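PDB 4X5M: uncharacterized protein from Escherichia coli UMEA 3162-1, which mediates sugar transport down a concentration gradient across the membrane as a homodimer, probably by rocking movements that open a cargo-binding cavity to each side in turn. Local coordinates for residues S23-T26 / I27-N31; M39-M42 / F43-V47; F60-L63 / I64-V68. All coordinates share one frame; numbering follows the deposited sequence.

The three contacts are successive helical segments of one transmembrane chain. Interaction 1 closes helix 20-29, interaction 2 lies on helix 37-57, and interaction 3 forms the start of helix 60-86. Interaction 1 stands apart, its centre about 18 Å from that of interaction 2 and about 22 Å from that of interaction 3, on the other side of the chain's centre from the latter. Interactions 2 and 3 have centres about 15 Å apart and touch, with Val47 CG1 3.2 Å from Asn66 O. Both border the same monoolein molecule (OLB): residues 39-47 meet its hydrocarbon chain, whereas residues 60-68 grip its glycerol head. Both also reach the second subunit and probably line the dimer's central cavity.

Interaction 1 of 3, residues S23-T26 / I27-N31; sequences SIKT and IRTRN
Thr29 folds back onto Lys25 at the C-terminal end of helix 20-29, where the first residue to leave helical geometry, Arg30, takes a positive phi of 58°. Two hydrogen bonds converge on the carbonyl of Lys25. The amide of Thr29 makes the regular helical one, while the hydroxyl, OG1, donates at 2.7 Å to Lys25 O from the opposite face, lying well above the carbonyl plane. With chi1 at 63°, OG1 lies between its own backbone N and carbonyl carbon, and CG2 is left to face the Arg28 guanidinium. Thr29 OG1 in turn weakly accepts Asn31 N, and the bond from Arg30 N to Thr26 O is also weak where the helix ends. Thr26 directs its own hydroxyl to Gln22 O, and its methyl CG2 lies 3.6 Å from Asn31 O.

Ile27 CG1 lies alongside Ser23 O at 3.2 Å, and the side chains of Ser23 and Ile27 continue onto Val76 and Pro75 of helix 60-86.

On the exposed flank two like charges approach, Lys25 NZ standing 3.8 Å from Arg28 NH2 as the chains pass obliquely. The guanidinium of Arg28 is backed on one face by a methyl: Thr29 CG2 stands 3.4 Å above its plane, displaced toward the rim.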
loop_
_atom_site.group_PDB
_atom_site.type_symbol
_atom_site.label_atom_id
_atom_site.label_comp_id
_atom_site.label_asym_id
_atom_site.label_seq_id
_atom_site.Cartn_x
_atom_site.Cartn_y
_atom_site.Cartn_z
ATOM N N SER A 23 -2.455 1.648 -11.175
ATOM C CA SER A 23 -1.188 1.181 -11.726
ATOM C C SER A 23 -1.364 0.661 -13.147
ATOM O O SER A 23 -0.543 0.930 -14.023
ATOM C CB SER A 23 -0.582 0.090 -10.842
ATOM O OG SER A 23 -0.241 0.600 -9.564
ATOM N N ILE A 24 -2.443 -0.088 -13.365
ATOM C CA ILE A 24 -2.755 -0.629 -14.683
ATOM C C ILE A 24 -2.953 0.496 -15.695
ATOM O O ILE A 24 -2.455 0.428 -16.820
ATOM C CB ILE A 24 -4.015 -1.518 -14.646
ATOM C CG1 ILE A 24 -3.775 -2.748 -13.768
ATOM C CG2 ILE A 24 -4.416 -1.943 -16.051
ATOM C CD1 ILE A 24 -5.007 -3.610 -13.569
ATOM N N LYS A 25 -3.674 1.534 -15.281
ATOM C CA LYS A 25 -3.895 2.706 -16.123
ATOM C C LYS A 25 -2.575 3.385 -16.476
ATOM O O LYS A 25 -2.366 3.804 -17.614
ATOM C CB LYS A 25 -4.820 3.705 -15.425
ATOM C CG LYS A 25 -5.180 4.912 -16.278
ATOM C CD LYS A 25 -5.701 6.059 -15.429
ATOM C CE LYS A 25 -6.913 6.711 -16.074
ATOM N NZ LYS A 25 -6.693 6.995 -17.521
ATOM N N THR A 26 -1.694 3.493 -15.486
ATOM C CA THR A 26 -0.383 4.102 -15.682
ATOM C C THR A 26 0.447 3.293 -16.671
ATOM O O THR A 26 1.091 3.851 -17.560
ATOM C CB THR A 26 0.390 4.227 -14.351
ATOM O OG1 THR A 26 -0.336 5.077 -13.455
ATOM C CG2 THR A 26 1.776 4.813 -14.586
ATOM N N ILE A 27 0.420 1.975 -16.515
ATOM C CA ILE A 27 1.132 1.077 -17.417
ATOM C C ILE A 27 0.568 1.170 -18.833
ATOM O O ILE A 27 1.314 1.182 -19.814
ATOM C CB ILE A 27 1.061 -0.385 -16.921
ATOM C CG1 ILE A 27 1.805 -0.530 -15.590
ATOM C CG2 ILE A 27 1.640 -1.339 -17.954
ATOM C CD1 ILE A 27 1.729 -1.918 -14.992
ATOM N N ARG A 28 -0.755 1.257 -18.929
ATOM C CA ARG A 28 -1.431 1.308 -20.220
ATOM C C ARG A 28 -1.208 2.637 -20.942
ATOM O O ARG A 28 -0.922 2.659 -22.140
ATOM C CB ARG A 28 -2.931 1.055 -20.040
ATOM C CG ARG A 28 -3.719 1.011 -21.339
ATOM C CD ARG A 28 -5.201 0.789 -21.078
ATOM N NE ARG A 28 -5.754 1.811 -20.194
ATOM C CZ ARG A 28 -6.167 3.008 -20.602
ATOM N NH1 ARG A 28 -6.091 3.336 -21.884
ATOM N NH2 ARG A 28 -6.656 3.876 -19.728
ATOM N N THR A 29 -1.332 3.741 -20.213
ATOM C CA THR A 29 -1.249 5.069 -20.818
ATOM C C THR A 29 0.165 5.641 -20.820
ATOM O O THR A 29 0.437 6.624 -21.514
ATOM C CB THR A 29 -2.174 6.073 -20.098
ATOM O OG1 THR A 29 -1.750 6.227 -18.738
ATOM C CG2 THR A 29 -3.613 5.589 -20.128
ATOM N N ARG A 30 1.054 5.031 -20.037
ATOM C CA ARG A 30 2.435 5.496 -19.893
ATOM C C ARG A 30 2.504 6.939 -19.389
ATOM O O ARG A 30 3.490 7.639 -19.615
ATOM C CB ARG A 30 3.195 5.365 -21.216
ATOM C CG ARG A 30 3.411 3.932 -21.679
ATOM C CD ARG A 30 4.207 3.890 -22.973
ATOM N NE ARG A 30 4.611 2.532 -23.322
ATOM C CZ ARG A 30 3.922 1.727 -24.125
ATOM N NH1 ARG A 30 2.786 2.143 -24.669
ATOM N NH2 ARG A 30 4.369 0.506 -24.385
ATOM N N ASN A 31 1.448 7.374 -18.707
ATOM C CA ASN A 31 1.413 8.705 -18.113
ATOM C C ASN A 31 1.899 8.648 -16.669
ATOM O O ASN A 31 1.207 8.130 -15.794
ATOM C CB ASN A 31 -0.003 9.288 -18.181
ATOM C CG ASN A 31 -0.043 10.778 -17.888
ATOM O OD1 ASN A 31 0.878 11.337 -17.293
ATOM N ND2 ASN A 31 -1.123 11.430 -18.306
#

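Interaction 2 of 3, residues M39-M42 / F43-V47; sequences MYIM and FLTGV. With OLB ((2S)-2,3-dihydroxypropyl (9Z)-octadec-9-enoate), chain G.
Phe43 and Tyr40, on adjoining turns of helix 37-57, the second of the three transmembrane helices of this PQ-loop (SemiSWEET) protein, both have side-chain atoms at the monoolein lodged against the dimer interface. The Phe43 ring presents its edge: CZ lies 3.5 Å from OLB C3, with that carbon near the ring plane, and CE1 is almost as near to the same atom. The hydroxyl of Tyr40 makes a looser approach farther along the acyl chain, OH lying 4.0 Å from OLB C17. In Phe43, CG anti to the backbone N (chi1 -176°) places CE1 and CZ at the lipid chain.

Around this first shell, the ring of Phe43 is covered on one face by a methyl of the next turn, Val47 CG2, 3.9 Å above the plane and shifted toward the rim. Phe19 of the second subunit makes edge-to-face contacts with the rings of both Tyr40 and Phe43, so these aromatic groups join lipid and partner chain. Thr69 of helix 60-86 packs on Phe43 within the same subunit.

Farther out, the helix backbone fixes where these side chains start. Phe43 N bonds to Met39 O, and Leu44 N to Tyr40 O, while Leu44 CG also rests 3.3 Å from Tyr40 O. Leu44 then packs on Ala73 and Leu77 of helix 60-86, whereas Met42 meets Phe14 of the second subunit. Thr45, which touches Phe10 of that subunit, turns its hydroxyl back along the helix: OG1, beside its own backbone N (chi1 -63°), donates to Ile41 O at 2.7 Å, and Thr45 N reaches that oxygen from the opposite face of the carbonyl plane at 2.9 Å.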
loop_
_atom_site.group_PDB
_atom_site.type_symbol
_atom_site.label_atom_id
_atom_site.label_comp_id
_atom_site.label_asym_id
_atom_site.label_seq_id
_atom_site.Cartn_x
_atom_site.Cartn_y
_atom_site.Cartn_z
ATOM N N MET A 39 9.959 8.099 -4.006
ATOM C CA MET A 39 8.906 7.424 -3.253
ATOM C C MET A 39 8.731 5.974 -3.703
ATOM O O MET A 39 8.521 5.085 -2.878
ATOM C CB MET A 39 7.577 8.180 -3.380
ATOM C CG MET A 39 7.560 9.529 -2.678
ATOM S SD MET A 39 5.893 10.114 -2.289
ATOM C CE MET A 39 5.145 10.150 -3.912
ATOM N N TYR A 40 8.830 5.734 -5.007
ATOM C CA TYR A 40 8.658 4.383 -5.534
ATOM C C TYR A 40 9.854 3.490 -5.220
ATOM O O TYR A 40 9.696 2.288 -5.004
ATOM C CB TYR A 40 8.403 4.421 -7.043
ATOM C CG TYR A 40 6.941 4.270 -7.390
ATOM C CD1 TYR A 40 6.081 5.358 -7.341
ATOM C CD2 TYR A 40 6.418 3.034 -7.748
ATOM C CE1 TYR A 40 4.740 5.226 -7.649
ATOM C CE2 TYR A 40 5.077 2.889 -8.058
ATOM C CZ TYR A 40 4.243 3.989 -8.007
ATOM O OH TYR A 40 2.908 3.853 -8.313
ATOM N N ILE A 41 11.048 4.075 -5.195
ATOM C CA ILE A 41 12.243 3.330 -4.817
ATOM C C ILE A 41 12.165 2.936 -3.345
ATOM O O ILE A 41 12.489 1.806 -2.976
ATOM C CB ILE A 41 13.530 4.140 -5.078
ATOM C CG1 ILE A 41 13.728 4.342 -6.581
ATOM C CG2 ILE A 41 14.740 3.435 -4.485
ATOM C CD1 ILE A 41 14.980 5.118 -6.935
ATOM N N MET A 42 11.725 3.872 -2.509
ATOM C CA MET A 42 11.485 3.583 -1.099
ATOM C C MET A 42 10.424 2.499 -0.945
ATOM O O MET A 42 10.574 1.574 -0.144
ATOM C CB MET A 42 11.049 4.844 -0.349
ATOM C CG MET A 42 12.175 5.785 0.030
ATOM S SD MET A 42 11.574 7.128 1.072
ATOM C CE MET A 42 10.738 6.200 2.358
ATOM N N PHE A 43 9.351 2.626 -1.720
ATOM C CA PHE A 43 8.242 1.680 -1.677
ATOM C C PHE A 43 8.689 0.279 -2.077
ATOM O O PHE A 43 8.370 -0.699 -1.402
ATOM C CB PHE A 43 7.109 2.152 -2.591
ATOM C CG PHE A 43 5.885 1.280 -2.544
ATOM C CD1 PHE A 43 5.106 1.221 -1.401
ATOM C CD2 PHE A 43 5.505 0.534 -3.648
ATOM C CE1 PHE A 43 3.978 0.425 -1.354
ATOM C CE2 PHE A 43 4.377 -0.263 -3.608
ATOM C CZ PHE A 43 3.613 -0.317 -2.460
ATOM N N LEU A 44 9.430 0.194 -3.178
ATOM C CA LEU A 44 9.916 -1.086 -3.682
ATOM C C LEU A 44 10.927 -1.717 -2.732
ATOM O O LEU A 44 10.977 -2.940 -2.592
ATOM C CB LEU A 44 10.534 -0.915 -5.072
ATOM C CG LEU A 44 9.532 -0.775 -6.220
ATOM C CD1 LEU A 44 10.245 -0.457 -7.522
ATOM C CD2 LEU A 44 8.713 -2.046 -6.353
ATOM N N THR A 45 11.730 -0.879 -2.084
ATOM C CA THR A 45 12.681 -1.351 -1.082
ATOM C C THR A 45 11.945 -2.081 0.037
ATOM O O THR A 45 12.376 -3.140 0.497
ATOM C CB THR A 45 13.505 -0.191 -0.488
ATOM O OG1 THR A 45 14.293 0.415 -1.522
ATOM C CG2 THR A 45 14.429 -0.692 0.609
ATOM N N GLY A 46 10.821 -1.511 0.461
ATOM C CA GLY A 46 9.999 -2.125 1.485
ATOM C C GLY A 46 9.306 -3.382 0.996
ATOM O O GLY A 46 9.202 -4.366 1.731
ATOM N N VAL A 47 8.831 -3.351 -0.247
ATOM C CA VAL A 47 8.155 -4.500 -0.847
ATOM C C VAL A 47 9.077 -5.713 -0.897
ATOM O O VAL A 47 8.684 -6.820 -0.527
ATOM C CB VAL A 47 7.650 -4.182 -2.271
ATOM C CG1 VAL A 47 7.197 -5.453 -2.975
ATOM C CG2 VAL A 47 6.517 -3.170 -2.221
HETATM C C1 OLB G . 2.076 -4.084 0.892
HETATM C C2 OLB G . 1.117 -3.329 -0.001
HETATM C C3 OLB G . 1.591 -1.895 -0.091
HETATM C C4 OLB G . 0.446 -0.938 0.183
HETATM C C5 OLB G . 0.966 0.276 0.933
HETATM O O19 OLB G . 3.232 -3.722 0.981
HETATM O O20 OLB G . 1.625 -5.193 1.626
HETATM C C21 OLB G . 2.401 -5.461 2.769
HETATM C C22 OLB G . 1.659 -6.440 3.647
HETATM O O23 OLB G . 2.265 -7.705 3.542
HETATM C C24 OLB G . 1.720 -5.972 5.081
HETATM O O25 OLB G . 0.556 -5.232 5.371
HETATM C C6 OLB G . -0.141 1.249 1.297
HETATM C C7 OLB G . -0.717 1.889 0.046
HETATM C C8 OLB G . -0.485 3.395 -0.017
HETATM C C9 OLB G . -1.635 4.176 0.601
HETATM C C10 OLB G . -2.733 4.562 -0.090
HETATM C C11 OLB G . -2.888 4.257 -1.562
HETATM C C12 OLB G . -2.255 5.352 -2.400
HETATM C C13 OLB G . -1.417 4.675 -3.463
HETATM C C14 OLB G . -0.293 5.567 -3.938
HETATM C C15 OLB G . 0.525 4.785 -4.940
HETATM C C16 OLB G . 1.092 3.562 -4.252
HETATM C C17 OLB G . 1.010 2.365 -5.173
HETATM C C18 OLB G . 0.687 1.144 -4.344
#

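Interaction 3 of 3, residues F60-L63 / I64-V68; sequences FAVL and IANIV. With OLB ((2S)-2,3-dihydroxypropyl (9Z)-octadec-9-enoate), chain G; OLA (oleic acid), chain F.
Ile64 lies over one face of the Phe60 ring, its CB 4.0 Å above the plane and offset toward the rim, with CD1 equally near to Phe60 CE2. CG1 anti to the backbone N (chi1 -166°) sends CD1 outward, where it also meets an oleic acid, 3.8 Å from OLA C17. Next comes Ala65, whose amide bonds to Ala61 O and whose methyl CB packs 3.2 Å from that same oxygen; Trp50 of the second subunit touches Ala65 too.

Asn66 carries the polar part of the contact. Its ND2 donates to Val62 O at 2.8 Å, nearly straight at 169° and with Val62 O in the plane of the Asn66 amide (6° out of it), while its backbone N reaches the same carbonyl from the other face. ND2 also donates to OLB O23, 2.9 Å away, on the glycerol head; Asn66 of the second subunit bonds to this lipid as well. Without the amide, as with an alanine here, Val62 O would probably keep just the backbone bond from this residue, and OLB O23 would lose this donor.

Ile67 then packs its CD1 4.3 Å from Leu63 CD2, and Leu63 itself rests on Ile51 and Ile55 of helix 37-57. With Trp50 of both subunits nearby, the paired asparagines around one ligand are consistent with the central cargo cavity of a SemiSWEET dimer.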
loop_
_atom_site.group_PDB
_atom_site.type_symbol
_atom_site.label_atom_id
_atom_site.label_comp_id
_atom_site.label_asym_id
_atom_site.label_seq_id
_atom_site.Cartn_x
_atom_site.Cartn_y
_atom_site.Cartn_z
ATOM N N PHE A 60 2.284 -16.896 3.359
ATOM C CA PHE A 60 1.936 -16.799 1.947
ATOM C C PHE A 60 1.046 -15.592 1.665
ATOM O O PHE A 60 1.034 -15.073 0.551
ATOM C CB PHE A 60 1.247 -18.077 1.467
ATOM C CG PHE A 60 0.984 -18.099 -0.011
ATOM C CD1 PHE A 60 2.012 -18.351 -0.906
ATOM C CD2 PHE A 60 -0.286 -17.857 -0.508
ATOM C CE1 PHE A 60 1.778 -18.366 -2.268
ATOM C CE2 PHE A 60 -0.527 -17.870 -1.870
ATOM C CZ PHE A 60 0.506 -18.125 -2.751
ATOM N N ALA A 61 0.302 -15.151 2.676
ATOM C CA ALA A 61 -0.545 -13.973 2.537
ATOM C C ALA A 61 0.309 -12.733 2.300
ATOM O O ALA A 61 0.059 -11.961 1.376
ATOM C CB ALA A 61 -1.419 -13.793 3.767
ATOM N N VAL A 62 1.321 -12.554 3.142
ATOM C CA VAL A 62 2.261 -11.450 2.998
ATOM C C VAL A 62 3.042 -11.586 1.695
ATOM O O VAL A 62 3.265 -10.604 0.985
ATOM C CB VAL A 62 3.239 -11.388 4.190
ATOM C CG1 VAL A 62 4.366 -10.402 3.919
ATOM C CG2 VAL A 62 2.495 -11.021 5.468
ATOM N N LEU A 63 3.439 -12.816 1.384
ATOM C CA LEU A 63 4.211 -13.105 0.180
ATOM C C LEU A 63 3.485 -12.707 -1.101
ATOM O O LEU A 63 3.981 -11.879 -1.865
ATOM C CB LEU A 63 4.569 -14.592 0.124
ATOM C CG LEU A 63 5.976 -14.962 0.594
ATOM C CD1 LEU A 63 6.214 -16.460 0.466
ATOM C CD2 LEU A 63 7.018 -14.182 -0.193
ATOM N N ILE A 64 2.315 -13.293 -1.335
ATOM C CA ILE A 64 1.590 -13.067 -2.582
ATOM C C ILE A 64 1.131 -11.614 -2.711
ATOM O O ILE A 64 1.032 -11.088 -3.817
ATOM C CB ILE A 64 0.368 -14.016 -2.714
ATOM C CG1 ILE A 64 -0.171 -14.006 -4.147
ATOM C CG2 ILE A 64 -0.727 -13.656 -1.713
ATOM C CD1 ILE A 64 -1.370 -14.908 -4.355
ATOM N N ALA A 65 0.875 -10.962 -1.581
ATOM C CA ALA A 65 0.440 -9.571 -1.589
ATOM C C ALA A 65 1.524 -8.668 -2.165
ATOM O O ALA A 65 1.254 -7.809 -3.005
ATOM C CB ALA A 65 0.067 -9.121 -0.184
ATOM N N ASN A 66 2.756 -8.883 -1.716
ATOM C CA ASN A 66 3.874 -8.041 -2.117
ATOM C C ASN A 66 4.498 -8.451 -3.447
ATOM O O ASN A 66 5.105 -7.629 -4.129
ATOM C CB ASN A 66 4.939 -8.037 -1.022
ATOM C CG ASN A 66 4.508 -7.249 0.199
ATOM O OD1 ASN A 66 4.683 -6.032 0.257
ATOM N ND2 ASN A 66 3.943 -7.940 1.182
ATOM N N ILE A 67 4.355 -9.721 -3.816
ATOM C CA ILE A 67 4.839 -10.172 -5.115
ATOM C C ILE A 67 3.989 -9.550 -6.218
ATOM O O ILE A 67 4.518 -9.047 -7.210
ATOM C CB ILE A 67 4.823 -11.710 -5.238
ATOM C CG1 ILE A 67 5.906 -12.323 -4.349
ATOM C CG2 ILE A 67 5.046 -12.132 -6.683
ATOM C CD1 ILE A 67 5.887 -13.838 -4.311
ATOM N N VAL A 68 2.671 -9.573 -6.034
ATOM C CA VAL A 68 1.760 -8.931 -6.976
ATOM C C VAL A 68 1.998 -7.423 -6.999
ATOM O O VAL A 68 2.004 -6.801 -8.065
ATOM C CB VAL A 68 0.280 -9.216 -6.629
ATOM C CG1 VAL A 68 -0.642 -8.434 -7.549
ATOM C CG2 VAL A 68 -0.011 -10.701 -6.733
HETATM C C1 OLB G . 2.076 -4.084 0.892
HETATM C C2 OLB G . 1.117 -3.329 -0.001
HETATM C C3 OLB G . 1.591 -1.895 -0.091
HETATM C C4 OLB G . 0.446 -0.938 0.183
HETATM C C5 OLB G . 0.966 0.276 0.933
HETATM O O19 OLB G . 3.232 -3.722 0.981
HETATM O O20 OLB G . 1.625 -5.193 1.626
HETATM C C21 OLB G . 2.401 -5.461 2.769
HETATM C C22 OLB G . 1.659 -6.440 3.647
HETATM O O23 OLB G . 2.265 -7.705 3.542
HETATM C C24 OLB G . 1.720 -5.972 5.081
HETATM O O25 OLB G . 0.556 -5.232 5.371
HETATM C C6 OLB G . -0.141 1.249 1.297
HETATM C C7 OLB G . -0.717 1.889 0.046
HETATM C C8 OLB G . -0.485 3.395 -0.017
HETATM C C9 OLB G . -1.635 4.176 0.601
HETATM C C10 OLB G . -2.733 4.562 -0.090
HETATM C C11 OLB G . -2.888 4.257 -1.562
HETATM C C12 OLB G . -2.255 5.352 -2.400
HETATM C C13 OLB G . -1.417 4.675 -3.463
HETATM C C14 OLB G . -0.293 5.567 -3.938
HETATM C C15 OLB G . 0.525 4.785 -4.940
HETATM C C16 OLB G . 1.092 3.562 -4.252
HETATM C C17 OLB G . 1.010 2.365 -5.173
HETATM C C18 OLB G . 0.687 1.144 -4.344
HETATM C C12 OLA F . -7.680 -15.910 -3.120
HETATM C C13 OLA F . -7.442 -14.420 -3.212
HETATM C C14 OLA F . -5.956 -14.160 -3.324
HETATM C C15 OLA F . -5.686 -12.685 -3.125
HETATM C C16 OLA F . -4.198 -12.478 -2.954
HETATM C C17 OLA F . -3.632 -11.851 -4.209
HETATM C C18 OLA F . -3.559 -10.352 -4.024
#